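Local coordinates for flagellar motor switch protein FliG (Thermotoga maritima, PDB 3AJC), which probably forms part of the switch complex at the flagellar basal body, which contacts chemotaxis proteins and motor components to set the direction of rotation, at residues Ser33-Gly45 / Val89-Leu102. Numbering follows the deposited sequence.
Sequences SYLDPPVAAQILG and VGGIDTAAEIMNNL
Where Pro-37 meets Ile-98, helices 37-45 and 92-100 cross at -67° with their axes 8.0 Å apart, and no hydrogen bond joins the two segments. Ile-98 is the knob, set among Pro-37, Ala-40, Ala-41 and Leu-44. Its two branches part: CG1, anti to the carbonyl carbon (chi1 -67°), carries CD1 to 3.7 Å from Ala-40 CB, while CG2 meets Leu-44 CD2, the two side chains crossing at about a right angle. Ala-41 CB rests 3.4 Å from Ile-98 O and 3.6 Å from Asn-101 CB; Leu-102 CD2 lies 3.3 Å from Ala-41 O. Pro-37 lies alongside Glu-97, and Pro-38 alongside Asn-101, whose ND2 bonds weakly back to Glu-97 O. Beyond the helices, CG2 of the poorly ordered Val-89 sits 3.9 Å from the Tyr-34 ring centroid, over its face (CH-pi). A serine replacing Tyr-34 would probably leave Val-89 CG2 without this face and its chain end freer to shift. Ser-33 packs CB against Gly-90 CA (3.8 Å), its OG hydrogen-bonded to Val-30 O. The contact packs helix 37-46 of the FliG middle domain against helix 92-100, which also meets helices 49-60, 104-117 and 119-128.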
loop_
_atom_site.group_PDB
_atom_site.type_symbol
_atom_site.label_atom_id
_atom_site.label_comp_id
_atom_site.label_asym_id
_atom_site.label_seq_id
_atom_site.Cartn_x
_atom_site.Cartn_y
_atom_site.Cartn_z
ATOM N N SER A 33 8.644 -4.602 -9.912
ATOM C CA SER A 33 8.898 -3.821 -8.706
ATOM C C SER A 33 9.438 -2.435 -9.058
ATOM O O SER A 33 9.465 -1.545 -8.207
ATOM C CB SER A 33 9.869 -4.558 -7.764
ATOM O OG SER A 33 11.213 -4.399 -8.174
ATOM N N TYR A 34 9.845 -2.248 -10.314
ATOM C CA TYR A 34 10.356 -0.953 -10.771
ATOM C C TYR A 34 9.297 -0.082 -11.442
ATOM O O TYR A 34 9.536 1.093 -11.734
ATOM C CB TYR A 34 11.516 -1.135 -11.757
ATOM C CG TYR A 34 12.873 -1.234 -11.101
ATOM C CD1 TYR A 34 13.521 -2.463 -10.980
ATOM C CD2 TYR A 34 13.498 -0.105 -10.578
ATOM C CE1 TYR A 34 14.762 -2.567 -10.353
ATOM C CE2 TYR A 34 14.736 -0.192 -9.949
ATOM C CZ TYR A 34 15.362 -1.427 -9.840
ATOM O OH TYR A 34 16.594 -1.529 -9.240
ATOM N N LEU A 35 8.125 -0.654 -11.687
ATOM C CA LEU A 35 7.061 0.088 -12.351
ATOM C C LEU A 35 6.057 0.697 -11.387
ATOM O O LEU A 35 6.046 0.407 -10.186
ATOM C CB LEU A 35 6.313 -0.833 -13.320
ATOM C CG LEU A 35 7.154 -1.580 -14.353
ATOM C CD1 LEU A 35 6.280 -2.610 -15.067
ATOM C CD2 LEU A 35 7.767 -0.580 -15.338
ATOM N N ASP A 36 5.225 1.570 -11.931
ATOM C CA ASP A 36 4.166 2.183 -11.156
ATOM C C ASP A 36 3.265 0.967 -10.883
ATOM O O ASP A 36 3.023 0.159 -11.783
ATOM C CB ASP A 36 3.461 3.236 -12.018
ATOM C CG ASP A 36 2.507 4.102 -11.227
ATOM O OD1 ASP A 36 2.789 4.364 -10.035
ATOM O OD2 ASP A 36 1.482 4.540 -11.806
ATOM N N PRO A 37 2.800 0.799 -9.632
ATOM C CA PRO A 37 1.938 -0.314 -9.217
ATOM C C PRO A 37 0.717 -0.644 -10.094
ATOM O O PRO A 37 0.466 -1.820 -10.384
ATOM C CB PRO A 37 1.548 0.073 -7.793
ATOM C CG PRO A 37 2.791 0.755 -7.297
ATOM C CD PRO A 37 3.141 1.648 -8.477
ATOM N N PRO A 38 -0.064 0.375 -10.514
ATOM C CA PRO A 38 -1.238 0.073 -11.359
ATOM C C PRO A 38 -0.787 -0.599 -12.655
ATOM O O PRO A 38 -1.464 -1.473 -13.200
ATOM C CB PRO A 38 -1.863 1.451 -11.607
ATOM C CG PRO A 38 -1.440 2.242 -10.361
ATOM C CD PRO A 38 0.006 1.816 -10.195
ATOM N N VAL A 39 0.377 -0.180 -13.132
ATOM C CA VAL A 39 0.952 -0.727 -14.347
ATOM C C VAL A 39 1.368 -2.161 -14.047
ATOM O O VAL A 39 1.040 -3.085 -14.796
ATOM C CB VAL A 39 2.178 0.098 -14.785
ATOM C CG1 VAL A 39 2.839 -0.542 -15.997
ATOM C CG2 VAL A 39 1.747 1.528 -15.093
ATOM N N ALA A 40 2.083 -2.345 -12.938
ATOM C CA ALA A 40 2.529 -3.677 -12.539
ATOM C C ALA A 40 1.348 -4.600 -12.311
ATOM O O ALA A 40 1.390 -5.762 -12.700
ATOM C CB ALA A 40 3.370 -3.606 -11.262
ATOM N N ALA A 41 0.299 -4.092 -11.661
ATOM C CA ALA A 41 -0.874 -4.920 -11.398
ATOM C C ALA A 41 -1.492 -5.359 -12.725
ATOM O O ALA A 41 -1.894 -6.507 -12.875
ATOM C CB ALA A 41 -1.902 -4.151 -10.539
ATOM N N GLN A 42 -1.537 -4.444 -13.692
ATOM C CA GLN A 42 -2.096 -4.735 -15.010
ATOM C C GLN A 42 -1.318 -5.871 -15.692
ATOM O O GLN A 42 -1.916 -6.794 -16.259
ATOM C CB GLN A 42 -2.079 -3.461 -15.869
ATOM C CG GLN A 42 -2.624 -3.610 -17.283
ATOM C CD GLN A 42 -2.615 -2.294 -18.056
ATOM O OE1 GLN A 42 -1.615 -1.582 -18.091
ATOM N NE2 GLN A 42 -3.731 -1.977 -18.688
ATOM N N ILE A 43 0.011 -5.808 -15.636
ATOM C CA ILE A 43 0.846 -6.850 -16.233
ATOM C C ILE A 43 0.698 -8.165 -15.473
ATOM O O ILE A 43 0.519 -9.225 -16.072
ATOM C CB ILE A 43 2.336 -6.466 -16.208
ATOM C CG1 ILE A 43 2.581 -5.245 -17.096
ATOM C CG2 ILE A 43 3.178 -7.642 -16.646
ATOM C CD1 ILE A 43 3.987 -4.690 -16.984
ATOM N N LEU A 44 0.783 -8.090 -14.148
ATOM C CA LEU A 44 0.668 -9.264 -13.303
ATOM C C LEU A 44 -0.614 -10.028 -13.575
ATOM O O LEU A 44 -0.602 -11.250 -13.742
ATOM C CB LEU A 44 0.712 -8.858 -11.831
ATOM C CG LEU A 44 0.636 -10.002 -10.815
ATOM C CD1 LEU A 44 1.711 -11.021 -11.145
ATOM C CD2 LEU A 44 0.822 -9.467 -9.382
ATOM N N GLY A 45 -1.727 -9.308 -13.622
ATOM C CA GLY A 45 -2.999 -9.967 -13.857
ATOM C C GLY A 45 -3.122 -10.570 -15.242
ATOM O O GLY A 45 -3.983 -11.417 -15.469
ATOM N N VAL A 89 14.108 -0.873 -3.709
ATOM C CA VAL A 89 12.998 -1.302 -4.607
ATOM C C VAL A 89 12.478 -2.689 -4.211
ATOM O O VAL A 89 13.235 -3.531 -3.710
ATOM C CB VAL A 89 13.465 -1.337 -6.075
ATOM C CG1 VAL A 89 14.424 -2.498 -6.288
ATOM C CG2 VAL A 89 12.265 -1.430 -7.003
ATOM N N GLY A 90 11.188 -2.922 -4.451
ATOM C CA GLY A 90 10.581 -4.193 -4.093
ATOM C C GLY A 90 10.062 -4.085 -2.672
ATOM O O GLY A 90 9.936 -2.978 -2.148
ATOM N N GLY A 91 9.749 -5.211 -2.042
ATOM C CA GLY A 91 9.265 -5.160 -0.672
ATOM C C GLY A 91 7.769 -5.338 -0.465
ATOM O O GLY A 91 6.997 -5.491 -1.415
ATOM N N ILE A 92 7.365 -5.303 0.802
ATOM C CA ILE A 92 5.969 -5.470 1.193
ATOM C C ILE A 92 5.049 -4.363 0.685
ATOM O O ILE A 92 3.933 -4.638 0.258
ATOM C CB ILE A 92 5.831 -5.556 2.735
ATOM C CG1 ILE A 92 6.714 -6.687 3.271
ATOM C CG2 ILE A 92 4.375 -5.785 3.124
ATOM C CD1 ILE A 92 6.421 -8.045 2.660
ATOM N N ASP A 93 5.503 -3.116 0.743
ATOM C CA ASP A 93 4.688 -1.997 0.274
ATOM C C ASP A 93 4.384 -2.096 -1.227
ATOM O O ASP A 93 3.254 -1.888 -1.663
ATOM C CB ASP A 93 5.389 -0.675 0.588
ATOM C CG ASP A 93 4.866 -0.033 1.862
ATOM O OD1 ASP A 93 3.747 0.533 1.826
ATOM O OD2 ASP A 93 5.562 -0.105 2.900
ATOM N N THR A 94 5.402 -2.409 -2.015
ATOM C CA THR A 94 5.229 -2.561 -3.450
ATOM C C THR A 94 4.164 -3.630 -3.717
ATOM O O THR A 94 3.192 -3.391 -4.437
ATOM C CB THR A 94 6.547 -2.991 -4.103
ATOM O OG1 THR A 94 7.554 -2.028 -3.782
ATOM C CG2 THR A 94 6.403 -3.087 -5.622
ATOM N N ALA A 95 4.357 -4.803 -3.120
ATOM C CA ALA A 95 3.434 -5.920 -3.275
ATOM C C ALA A 95 1.995 -5.537 -2.919
ATOM O O ALA A 95 1.068 -5.812 -3.683
ATOM C CB ALA A 95 3.893 -7.090 -2.419
ATOM N N ALA A 96 1.823 -4.904 -1.762
ATOM C CA ALA A 96 0.512 -4.483 -1.291
ATOM C C ALA A 96 -0.155 -3.502 -2.256
ATOM O O ALA A 96 -1.369 -3.554 -2.469
ATOM C CB ALA A 96 0.635 -3.845 0.111
ATOM N N GLU A 97 0.647 -2.597 -2.808
ATOM C CA GLU A 97 0.158 -1.597 -3.746
ATOM C C GLU A 97 -0.302 -2.278 -5.033
ATOM O O GLU A 97 -1.297 -1.884 -5.639
ATOM C CB GLU A 97 1.263 -0.567 -4.037
ATOM C CG GLU A 97 1.361 0.550 -2.984
ATOM C CD GLU A 97 2.732 1.230 -2.925
ATOM O OE1 GLU A 97 3.354 1.448 -3.986
ATOM O OE2 GLU A 97 3.185 1.564 -1.809
ATOM N N ILE A 98 0.429 -3.310 -5.442
ATOM C CA ILE A 98 0.081 -4.051 -6.648
ATOM C C ILE A 98 -1.216 -4.823 -6.391
ATOM O O ILE A 98 -2.121 -4.839 -7.229
ATOM C CB ILE A 98 1.211 -5.027 -7.026
ATOM C CG1 ILE A 98 2.450 -4.218 -7.446
ATOM C CG2 ILE A 98 0.737 -5.996 -8.103
ATOM C CD1 ILE A 98 3.654 -5.044 -7.845
ATOM N N MET A 99 -1.316 -5.430 -5.209
ATOM C CA MET A 99 -2.498 -6.193 -4.853
ATOM C C MET A 99 -3.746 -5.294 -4.817
ATOM O O MET A 99 -4.836 -5.712 -5.209
ATOM C CB MET A 99 -2.287 -6.882 -3.497
ATOM C CG MET A 99 -1.254 -8.021 -3.506
ATOM S SD MET A 99 -1.863 -9.553 -4.275
ATOM C CE MET A 99 -2.660 -10.342 -2.879
ATOM N N ASN A 100 -3.586 -4.061 -4.359
ATOM C CA ASN A 100 -4.728 -3.147 -4.297
ATOM C C ASN A 100 -5.230 -2.775 -5.701
ATOM O O ASN A 100 -6.419 -2.531 -5.907
ATOM C CB ASN A 100 -4.362 -1.875 -3.531
ATOM C CG ASN A 100 -4.445 -2.050 -2.031
ATOM O OD1 ASN A 100 -5.321 -2.746 -1.520
ATOM N ND2 ASN A 100 -3.546 -1.397 -1.314
ATOM N N ASN A 101 -4.319 -2.751 -6.664
ATOM C CA ASN A 101 -4.677 -2.395 -8.030
ATOM C C ASN A 101 -5.047 -3.561 -8.930
ATOM O O ASN A 101 -5.336 -3.358 -10.108
ATOM C CB ASN A 101 -3.541 -1.600 -8.664
ATOM C CG ASN A 101 -3.389 -0.230 -8.048
ATOM O OD1 ASN A 101 -4.250 0.644 -8.223
ATOM N ND2 ASN A 101 -2.302 -0.033 -7.309
ATOM N N LEU A 102 -5.017 -4.780 -8.394
ATOM C CA LEU A 102 -5.397 -5.949 -9.179
ATOM C C LEU A 102 -6.912 -6.022 -9.143
ATOM O O LEU A 102 -7.549 -5.366 -8.318
ATOM C CB LEU A 102 -4.848 -7.243 -8.559
ATOM C CG LEU A 102 -3.444 -7.773 -8.883
ATOM C CD1 LEU A 102 -3.195 -9.075 -8.075
ATOM C CD2 LEU A 102 -3.316 -8.045 -10.376
#